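N-acetyltransferase (Staphylococcus aureus subsp. aureus, PDB 4LUA) probably transfers an acetyl group from acetyl-CoA to an amino group of its substrate, as other members of the GNAT acetyltransferase family do. Local coordinates at residues K54-F58 and T69-Q74; Y18-V22 and M39-I44; E28-D32 and T120-N126. All blocks are in the same frame, centred on the assembly; numbering follows the deposited sequence.

Contact 1 of 3, residues K54-F58 and T69-Q74; sequences KCIVF and TAALEQ
Ile56 and Leu72 face each other across a beta hairpin of strands 55-62 and 65-75, the two inner strands of the four-stranded antiparallel sheet in this GNAT fold. They form a hydrogen-bonded pair: Leu72 N gives a nearly straight bond of 2.9 Å to Ile56 O, and Ile56 N returns one to Leu72 O. On the face they share with Phe58 and Ala70, their side chains slant past one another, with Ile56 CG2 3.8 Å from Leu72 CB. The Phe58 ring, its CG turned anti to the carbonyl carbon (chi1 -57°), lies along this face, its CE2 4.3 Å from Leu72 CB. Apolar bulk suits these places because helix 96-112 packs on them: Phe105 and Tyr109 meet the Phe58 ring edge-to-face, and Ile106 comes down on small Ala70.

On the opposite face, where Tyr18 of helix 15-25 packs on Val57, Ala71 CB touches both Cys55 SG and Val57 CG2, 4.1 Å from each; a methyl suits a non-hydrogen-bonded pair whose CA atoms are close. Glu73 reaches out along its extended chain to a salt bridge with Lys87.

Where Phe58 pairs with Ala70, Thr69 adds a side-chain bond. With OG1 anti to the backbone N (chi1 -173°), it donates to Phe58 O at 2.7 Å; Ala70 N reaches the same oxygen at 3.2 Å from the opposite face of the carbonyl plane.

Contact 2 of 3, residues Y18-V22 and M39-I44; sequences YKRLV and MTDTLI
Tyr18, at the start of 18-22, meets both Met39 and Ile44, joining helix 15-25 to the loop and first turn of helix 41-48. Its ring swings anti to the backbone N (chi1 -177°), which carries it across to the second segment. Ile44 CG2 lies 3.6 Å from Tyr18 CD2, approaching obliquely, whereas Met39 CE comes to the ring edge close to its plane, 3.5 Å from Tyr18 OH. A flexible thioether suits this place: bent at both chi2 and chi3, Met39 curls its methyl round to the tyrosine while its CB and CG stay beside Val22.

Lys19, next along, does two jobs. The aliphatic root rests on Ile44, with Lys19 CB 3.7 Å from Ile44 CD1, and the extended chain then carries the ammonium group to a salt bridge at the outer margin, where Lys19 NZ is 2.9 Å from Asp41 OD1 and uses the syn lone pair of that oxygen. Asp41 opens helix 41-48, right after the N-cap Thr40, whose OG1 accepts from Leu43 N at 3.0 Å.

One turn after Tyr18, Val22 points its CG2 at Met39, 3.7 Å from Met39 CB, and more loosely at Ile44 CD1. Beneath the two helices lies the antiparallel sheet: Tyr18 and Val22 rest on Thr69 of strand 65-75, Met39 and Leu43 on Tyr88 of strand 83-91, and Phe15, earlier in helix 15-25, packs against Asp41 and Ile44.

Contact 3 of 3, residues E28-D32 and T120-N126; sequences EFTQD and TSIVSNN. With GOL (glycerol), chain B.
The end of strand 117-123 and the turn leading into helix 127-135 dock on a type I turn, Glu28 to Gln31, in the loop after helix 15-25. Thr30 and Val123 make the backbone link: Val123 N donates to Thr30 O at 2.9 Å. Beside it, the side chains of Thr30 and Ile122 cross at about a right angle, Thr30 CG2 lying 4.2 Å from Ile122 CG1. Val123 CG2 packs 3.7 Å from Gln31 CA, a compact branched side chain that can lie close against the backbone of the turn.

The turn is braced from within. Glu28 OE1 takes two bonds from Thr30, one from OG1 at 2.6 Å on the syn side of the carboxylate and one from N, above its plane. Thr30 OG1 is held between its own backbone N and carbonyl carbon (chi1 63°), which turns the hydroxyl back to the glutamate. Glu28 OE2 in turn accepts from Asn89 N of strand 83-91.

The loop thus touches both 83-91 and 117-123. In GNAT enzymes the strands corresponding to these splay apart and acetyl-CoA binds between them, so the loop probably lies close to the cofactor cleft.

Asparagine suits position 126 because its amide can donate to the turn through ND2 and cap helix 127-135 through OD1; the glycerol uses the same group. Asn126 ND2 donates to Gln31 O at 3.0 Å and weakly to Phe29 O, and also reaches glycerol O3, while Asn126 OD1 accepts from Ala129 N and from glycerol O2, the latter at 2.8 Å. The glycerol, probably from the crystallisation liquor, lays C3 over one face of the Phe29 ring, offset toward its rim, and its O3 donates to Phe29 O at 2.8 Å; Lys96 binds it too.

Contacts 1 and 2 touch directly, with centres 13 Å apart: helix 15-25 of contact 2 packs on the hairpin of contact 1, and Thr69 OG1 lies 3.4 Å from Tyr18 CE1, on the sheet side that also carries Val57. The centre of contact 3 is about 17 Å from that of contact 1, across the chain's centre, and about 19 Å from that of contact 2, with nearest atoms about 7 Å away in each case. Strand 83-91 spans the gap, since it pairs with 65-75, lies under Met39 and binds the 28-32 turn through Asn89. Glycerol binds at contact 3, which by analogy with other GNAT enzymes probably lies near the cofactor cleft.

Contact 1 of 3, residues K54-F58 and T69-Q74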
loop_
_atom_site.group_PDB
_atom_site.type_symbol
_atom_site.label_atom_id
_atom_site.label_comp_id
_atom_site.label_asym_id
_atom_site.label_seq_id
_atom_site.Cartn_x
_atom_site.Cartn_y
_atom_site.Cartn_z
ATOM N N LYS A 54 -2.911 -1.143 -15.327
ATOM C CA LYS A 54 -3.600 -0.236 -14.404
ATOM C C LYS A 54 -3.064 -0.287 -12.952
ATOM O O LYS A 54 -3.156 -1.276 -12.196
ATOM C CB LYS A 54 -5.132 -0.375 -14.453
ATOM C CG LYS A 54 -5.942 0.807 -13.841
ATOM C CD LYS A 54 -6.121 2.004 -14.821
ATOM C CE LYS A 54 -5.341 3.273 -14.384
ATOM N NZ LYS A 54 -6.208 4.458 -14.031
ATOM N N CYS A 55 -2.502 0.847 -12.583
ATOM C CA CYS A 55 -1.950 1.063 -11.268
ATOM C C CYS A 55 -2.110 2.534 -11.048
ATOM O O CYS A 55 -1.581 3.338 -11.852
ATOM C CB CYS A 55 -0.454 0.783 -11.297
ATOM S SG CYS A 55 0.302 0.774 -9.702
ATOM N N ILE A 56 -2.805 2.913 -10.005
ATOM C CA ILE A 56 -2.898 4.310 -9.644
ATOM C C ILE A 56 -2.161 4.484 -8.320
ATOM O O ILE A 56 -2.305 3.683 -7.390
ATOM C CB ILE A 56 -4.358 4.805 -9.542
ATOM C CG1 ILE A 56 -4.365 6.302 -9.218
ATOM C CG2 ILE A 56 -5.106 4.142 -8.425
ATOM C CD1 ILE A 56 -5.706 6.963 -9.401
ATOM N N VAL A 57 -1.341 5.517 -8.238
ATOM C CA VAL A 57 -0.506 5.774 -7.057
ATOM C C VAL A 57 -0.911 7.041 -6.348
ATOM O O VAL A 57 -1.104 8.094 -6.973
ATOM C CB VAL A 57 0.990 5.884 -7.505
ATOM C CG1 VAL A 57 1.899 6.107 -6.265
ATOM C CG2 VAL A 57 1.405 4.636 -8.309
ATOM N N PHE A 58 -1.062 6.955 -5.018
ATOM C CA PHE A 58 -1.490 8.121 -4.251
ATOM C C PHE A 58 -0.396 8.565 -3.311
ATOM O O PHE A 58 0.318 7.678 -2.726
ATOM C CB PHE A 58 -2.711 7.697 -3.402
ATOM C CG PHE A 58 -3.844 7.146 -4.246
ATOM C CD1 PHE A 58 -4.513 8.027 -5.089
ATOM C CD2 PHE A 58 -4.252 5.794 -4.179
ATOM C CE1 PHE A 58 -5.560 7.562 -5.910
ATOM C CE2 PHE A 58 -5.322 5.321 -4.981
ATOM C CZ PHE A 58 -5.962 6.196 -5.835
ATOM N N THR A 69 2.654 6.990 0.962
ATOM C CA THR A 69 2.116 6.598 -0.344
ATOM C C THR A 69 1.511 5.206 -0.265
ATOM O O THR A 69 1.900 4.411 0.607
ATOM C CB THR A 69 3.243 6.591 -1.428
ATOM O OG1 THR A 69 2.670 6.365 -2.735
ATOM C CG2 THR A 69 4.412 5.585 -1.176
ATOM N N ALA A 70 0.552 4.943 -1.179
ATOM C CA ALA A 70 0.152 3.548 -1.452
ATOM C C ALA A 70 -0.357 3.526 -2.881
ATOM O O ALA A 70 -0.746 4.569 -3.406
ATOM C CB ALA A 70 -0.927 3.078 -0.426
ATOM N N ALA A 71 -0.336 2.332 -3.487
ATOM C CA ALA A 71 -0.775 2.137 -4.869
ATOM C C ALA A 71 -1.930 1.094 -4.889
ATOM O O ALA A 71 -2.024 0.182 -4.052
ATOM C CB ALA A 71 0.408 1.668 -5.673
ATOM N N LEU A 72 -2.828 1.291 -5.846
ATOM C CA LEU A 72 -3.914 0.379 -6.048
ATOM C C LEU A 72 -3.631 -0.196 -7.435
ATOM O O LEU A 72 -3.710 0.509 -8.458
ATOM C CB LEU A 72 -5.222 1.191 -5.985
ATOM C CG LEU A 72 -6.507 0.432 -6.155
ATOM C CD1 LEU A 72 -6.589 -0.714 -5.126
ATOM C CD2 LEU A 72 -7.719 1.397 -6.040
ATOM N N GLU A 73 -3.349 -1.497 -7.464
ATOM C CA GLU A 73 -2.967 -2.162 -8.717
ATOM C C GLU A 73 -4.125 -3.059 -9.125
ATOM O O GLU A 73 -4.601 -3.878 -8.329
ATOM C CB GLU A 73 -1.658 -2.970 -8.529
ATOM C CG GLU A 73 -1.286 -3.767 -9.809
ATOM C CD GLU A 73 -0.008 -4.598 -9.678
ATOM O OE1 GLU A 73 0.443 -5.167 -10.699
ATOM O OE2 GLU A 73 0.537 -4.708 -8.556
ATOM N N GLN A 74 -4.611 -2.912 -10.351
ATOM C CA GLN A 74 -5.600 -3.844 -10.847
ATOM C C GLN A 74 -4.867 -4.996 -11.563
ATOM O O GLN A 74 -4.135 -4.764 -12.559
ATOM C CB GLN A 74 -6.560 -3.130 -11.822
ATOM C CG GLN A 74 -8.038 -3.551 -11.712
ATOM C CD GLN A 74 -9.014 -2.362 -11.793
ATOM O OE1 GLN A 74 -8.606 -1.199 -11.734
ATOM N NE2 GLN A 74 -10.303 -2.661 -11.923
#

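Contact 2 of 3, residues Y18-V22 and M39-I44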
loop_
_atom_site.group_PDB
_atom_site.type_symbol
_atom_site.label_atom_id
_atom_site.label_comp_id
_atom_site.label_asym_id
_atom_site.label_seq_id
_atom_site.Cartn_x
_atom_site.Cartn_y
_atom_site.Cartn_z
ATOM N N TYR A 18 8.981 10.564 -5.086
ATOM C CA TYR A 18 8.497 9.247 -4.690
ATOM C C TYR A 18 9.742 8.486 -4.294
ATOM O O TYR A 18 9.800 7.792 -3.245
ATOM C CB TYR A 18 7.760 8.594 -5.851
ATOM C CG TYR A 18 7.154 7.245 -5.497
ATOM C CD1 TYR A 18 5.845 7.151 -5.094
ATOM C CD2 TYR A 18 7.920 6.086 -5.612
ATOM C CE1 TYR A 18 5.313 5.914 -4.771
ATOM C CE2 TYR A 18 7.402 4.853 -5.315
ATOM C CZ TYR A 18 6.085 4.775 -4.892
ATOM O OH TYR A 18 5.538 3.533 -4.541
ATOM N N LYS A 19 10.783 8.645 -5.106
ATOM C CA LYS A 19 11.909 7.765 -4.904
ATOM C C LYS A 19 12.585 8.184 -3.602
ATOM O O LYS A 19 13.053 7.311 -2.830
ATOM C CB LYS A 19 12.880 7.876 -6.100
ATOM C CG LYS A 19 14.108 6.993 -5.976
ATOM C CD LYS A 19 14.956 7.054 -7.266
ATOM C CE LYS A 19 16.333 6.570 -6.956
ATOM N NZ LYS A 19 17.230 6.637 -8.145
ATOM N N ARG A 20 12.513 9.485 -3.280
ATOM C CA ARG A 20 13.144 9.925 -2.044
ATOM C C ARG A 20 12.367 9.351 -0.863
ATOM O O ARG A 20 12.973 8.923 0.140
ATOM C CB ARG A 20 13.152 11.442 -1.974
ATOM C CG ARG A 20 13.737 12.056 -0.708
ATOM C CD ARG A 20 13.641 13.588 -0.810
ATOM N NE ARG A 20 14.064 14.068 -2.138
ATOM C CZ ARG A 20 13.300 14.778 -2.981
ATOM N NH1 ARG A 20 12.055 15.122 -2.639
ATOM N NH2 ARG A 20 13.782 15.149 -4.174
ATOM N N LEU A 21 11.042 9.327 -0.980
ATOM C CA LEU A 21 10.286 8.842 0.186
ATOM C C LEU A 21 10.544 7.359 0.421
ATOM O O LEU A 21 10.816 6.887 1.573
ATOM C CB LEU A 21 8.782 9.015 -0.054
ATOM C CG LEU A 21 7.859 8.334 0.971
ATOM C CD1 LEU A 21 7.881 9.153 2.272
ATOM C CD2 LEU A 21 6.430 8.240 0.360
ATOM N N VAL A 22 10.392 6.577 -0.650
ATOM C CA VAL A 22 10.455 5.131 -0.450
ATOM C C VAL A 22 11.848 4.662 -0.056
ATOM O O VAL A 22 11.966 3.704 0.741
ATOM C CB VAL A 22 9.870 4.282 -1.611
ATOM C CG1 VAL A 22 8.361 4.704 -1.906
ATOM C CG2 VAL A 22 10.746 4.398 -2.856
ATOM N N MET A 39 12.542 -0.647 -4.175
ATOM C CA MET A 39 11.809 0.002 -5.239
ATOM C C MET A 39 12.839 0.459 -6.279
ATOM O O MET A 39 13.546 1.454 -6.092
ATOM C CB MET A 39 11.015 1.177 -4.658
ATOM C CG MET A 39 10.148 0.786 -3.453
ATOM S SD MET A 39 8.771 -0.169 -4.058
ATOM C CE MET A 39 8.003 1.138 -4.919
ATOM N N THR A 40 12.937 -0.288 -7.374
ATOM C CA THR A 40 13.923 0.012 -8.394
ATOM C C THR A 40 13.422 1.167 -9.255
ATOM O O THR A 40 12.221 1.436 -9.266
ATOM C CB THR A 40 14.139 -1.195 -9.288
ATOM O OG1 THR A 40 13.036 -1.319 -10.199
ATOM C CG2 THR A 40 14.249 -2.435 -8.443
ATOM N N ASP A 41 14.326 1.847 -9.972
ATOM C CA ASP A 41 13.929 2.958 -10.840
ATOM C C ASP A 41 12.908 2.503 -11.881
ATOM O O ASP A 41 11.951 3.226 -12.207
ATOM C CB ASP A 41 15.129 3.537 -11.618
ATOM C CG ASP A 41 16.045 4.409 -10.773
ATOM O OD1 ASP A 41 15.789 4.632 -9.571
ATOM O OD2 ASP A 41 17.052 4.891 -11.338
ATOM N N THR A 42 13.125 1.312 -12.435
ATOM C CA THR A 42 12.216 0.810 -13.460
ATOM C C THR A 42 10.824 0.596 -12.870
ATOM O O THR A 42 9.818 0.998 -13.464
ATOM C CB THR A 42 12.724 -0.485 -14.076
ATOM O OG1 THR A 42 13.960 -0.211 -14.742
ATOM C CG2 THR A 42 11.729 -1.009 -15.098
ATOM N N LEU A 43 10.779 -0.019 -11.695
ATOM C CA LEU A 43 9.516 -0.250 -10.993
ATOM C C LEU A 43 8.766 1.053 -10.706
ATOM O O LEU A 43 7.546 1.161 -10.981
ATOM C CB LEU A 43 9.771 -1.005 -9.689
ATOM C CG LEU A 43 8.503 -1.402 -8.916
ATOM C CD1 LEU A 43 7.453 -2.175 -9.746
ATOM C CD2 LEU A 43 8.861 -2.162 -7.651
ATOM N N ILE A 44 9.480 2.022 -10.131
ATOM C CA ILE A 44 8.896 3.313 -9.813
ATOM C C ILE A 44 8.302 3.920 -11.092
ATOM O O ILE A 44 7.133 4.329 -11.125
ATOM C CB ILE A 44 9.932 4.255 -9.119
ATOM C CG1 ILE A 44 10.396 3.668 -7.766
ATOM C CG2 ILE A 44 9.375 5.700 -8.937
ATOM C CD1 ILE A 44 11.323 4.622 -6.963
#

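Contact 3 of 3, residues E28-D32 and T120-N126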
loop_
_atom_site.group_PDB
_atom_site.type_symbol
_atom_site.label_atom_id
_atom_site.label_comp_id
_atom_site.label_asym_id
_atom_site.label_seq_id
_atom_site.Cartn_x
_atom_site.Cartn_y
_atom_site.Cartn_z
ATOM N N GLU A 28 8.200 -1.166 4.190
ATOM C CA GLU A 28 6.813 -1.145 3.688
ATOM C C GLU A 28 5.875 -1.552 4.828
ATOM O O GLU A 28 6.190 -2.463 5.591
ATOM C CB GLU A 28 6.701 -2.146 2.527
ATOM C CG GLU A 28 5.614 -1.859 1.489
ATOM C CD GLU A 28 4.277 -2.491 1.812
ATOM O OE1 GLU A 28 4.161 -3.210 2.790
ATOM O OE2 GLU A 28 3.322 -2.228 1.025
ATOM N N PHE A 29 4.736 -0.842 4.947
ATOM C CA PHE A 29 3.888 -0.987 6.154
ATOM C C PHE A 29 3.389 -2.413 6.438
ATOM O O PHE A 29 3.188 -2.742 7.619
ATOM C CB PHE A 29 2.674 -0.048 5.919
ATOM C CG PHE A 29 1.723 0.023 7.100
ATOM C CD1 PHE A 29 1.972 0.915 8.121
ATOM C CD2 PHE A 29 0.595 -0.783 7.124
ATOM C CE1 PHE A 29 1.043 1.010 9.229
ATOM C CE2 PHE A 29 -0.292 -0.705 8.222
ATOM C CZ PHE A 29 -0.053 0.185 9.228
ATOM N N THR A 30 3.192 -3.218 5.399
ATOM C CA THR A 30 2.711 -4.597 5.601
ATOM C C THR A 30 3.793 -5.617 5.545
ATOM O O THR A 30 3.486 -6.811 5.665
ATOM C CB THR A 30 1.672 -4.988 4.502
ATOM O OG1 THR A 30 2.252 -4.976 3.183
ATOM C CG2 THR A 30 0.515 -3.968 4.523
ATOM N N GLN A 31 5.064 -5.214 5.382
ATOM C CA GLN A 31 6.146 -6.192 5.288
ATOM C C GLN A 31 6.978 -6.191 6.564
ATOM O O GLN A 31 6.442 -5.941 7.654
ATOM C CB GLN A 31 6.985 -5.952 4.037
ATOM C CG GLN A 31 6.086 -6.051 2.821
ATOM C CD GLN A 31 6.769 -5.775 1.487
ATOM O OE1 GLN A 31 7.953 -5.369 1.380
ATOM N NE2 GLN A 31 5.970 -5.973 0.422
ATOM N N ASP A 32 8.262 -6.532 6.493
ATOM C CA ASP A 32 9.013 -6.699 7.725
ATOM C C ASP A 32 9.886 -5.476 8.034
ATOM O O ASP A 32 10.287 -4.724 7.148
ATOM C CB ASP A 32 9.890 -7.963 7.562
ATOM C CG ASP A 32 10.764 -8.246 8.768
ATOM O OD1 ASP A 32 10.196 -8.750 9.779
ATOM O OD2 ASP A 32 12.027 -8.033 8.720
ATOM N N THR A 120 -5.419 -6.954 0.383
ATOM C CA THR A 120 -4.104 -6.540 0.846
ATOM C C THR A 120 -3.420 -7.784 1.420
ATOM O O THR A 120 -4.068 -8.723 1.924
ATOM C CB THR A 120 -4.240 -5.403 1.954
ATOM O OG1 THR A 120 -2.968 -4.761 2.131
ATOM C CG2 THR A 120 -4.765 -5.941 3.316
ATOM N N SER A 121 -2.080 -7.830 1.338
ATOM C CA SER A 121 -1.295 -8.944 1.863
ATOM C C SER A 121 -0.386 -8.417 2.974
ATOM O O SER A 121 0.108 -7.278 2.893
ATOM C CB SER A 121 -0.427 -9.639 0.756
ATOM O OG SER A 121 0.366 -8.594 0.144
ATOM N N ILE A 122 -0.231 -9.232 4.028
ATOM C CA ILE A 122 0.529 -8.739 5.226
ATOM C C ILE A 122 1.438 -9.873 5.650
ATOM O O ILE A 122 1.008 -11.039 5.842
ATOM C CB ILE A 122 -0.456 -8.392 6.381
ATOM C CG1 ILE A 122 -1.492 -7.362 5.900
ATOM C CG2 ILE A 122 0.329 -7.819 7.605
ATOM C CD1 ILE A 122 -2.537 -7.012 7.004
ATOM N N VAL A 123 2.731 -9.581 5.866
ATOM C CA VAL A 123 3.595 -10.642 6.342
ATOM C C VAL A 123 3.083 -11.216 7.658
ATOM O O VAL A 123 2.538 -10.492 8.524
ATOM C CB VAL A 123 5.023 -10.101 6.510
ATOM C CG1 VAL A 123 5.890 -11.053 7.326
ATOM C CG2 VAL A 123 5.628 -9.842 5.089
ATOM N N SER A 124 3.223 -12.515 7.804
ATOM C CA SER A 124 2.414 -13.192 8.816
ATOM C C SER A 124 2.577 -12.831 10.272
ATOM O O SER A 124 1.629 -13.033 11.034
ATOM C CB SER A 124 2.468 -14.691 8.615
ATOM O OG SER A 124 3.754 -15.142 8.939
ATOM N N ASN A 125 3.737 -12.312 10.678
ATOM C CA ASN A 125 3.841 -11.952 12.099
ATOM C C ASN A 125 3.687 -10.444 12.287
ATOM O O ASN A 125 3.829 -9.966 13.427
ATOM C CB ASN A 125 5.179 -12.428 12.637
ATOM C CG ASN A 125 6.352 -11.810 11.872
ATOM O OD1 ASN A 125 6.216 -11.362 10.710
ATOM N ND2 ASN A 125 7.533 -11.804 12.521
ATOM N N ASN A 126 3.310 -9.714 11.235
ATOM C CA ASN A 126 3.075 -8.267 11.366
ATOM C C ASN A 126 1.653 -8.011 11.899
ATOM O O ASN A 126 0.742 -7.580 11.165
ATOM C CB ASN A 126 3.342 -7.528 10.047
ATOM C CG ASN A 126 3.377 -6.046 10.207
ATOM O OD1 ASN A 126 2.846 -5.470 11.209
ATOM N ND2 ASN A 126 3.946 -5.370 9.200
HETATM C C1 GOL B . 1.978 -1.089 12.741
HETATM O O1 GOL B . 2.042 -1.095 14.196
HETATM C C2 GOL B . 3.215 -1.779 12.139
HETATM O O2 GOL B . 3.325 -3.119 12.645
HETATM C C3 GOL B . 3.165 -1.722 10.575
HETATM O O3 GOL B . 4.379 -2.262 10.076
HETATM O O HOH W 1 3.272 -7.438 0.814
HETATM O O HOH W 2 10.157 -11.270 10.951
#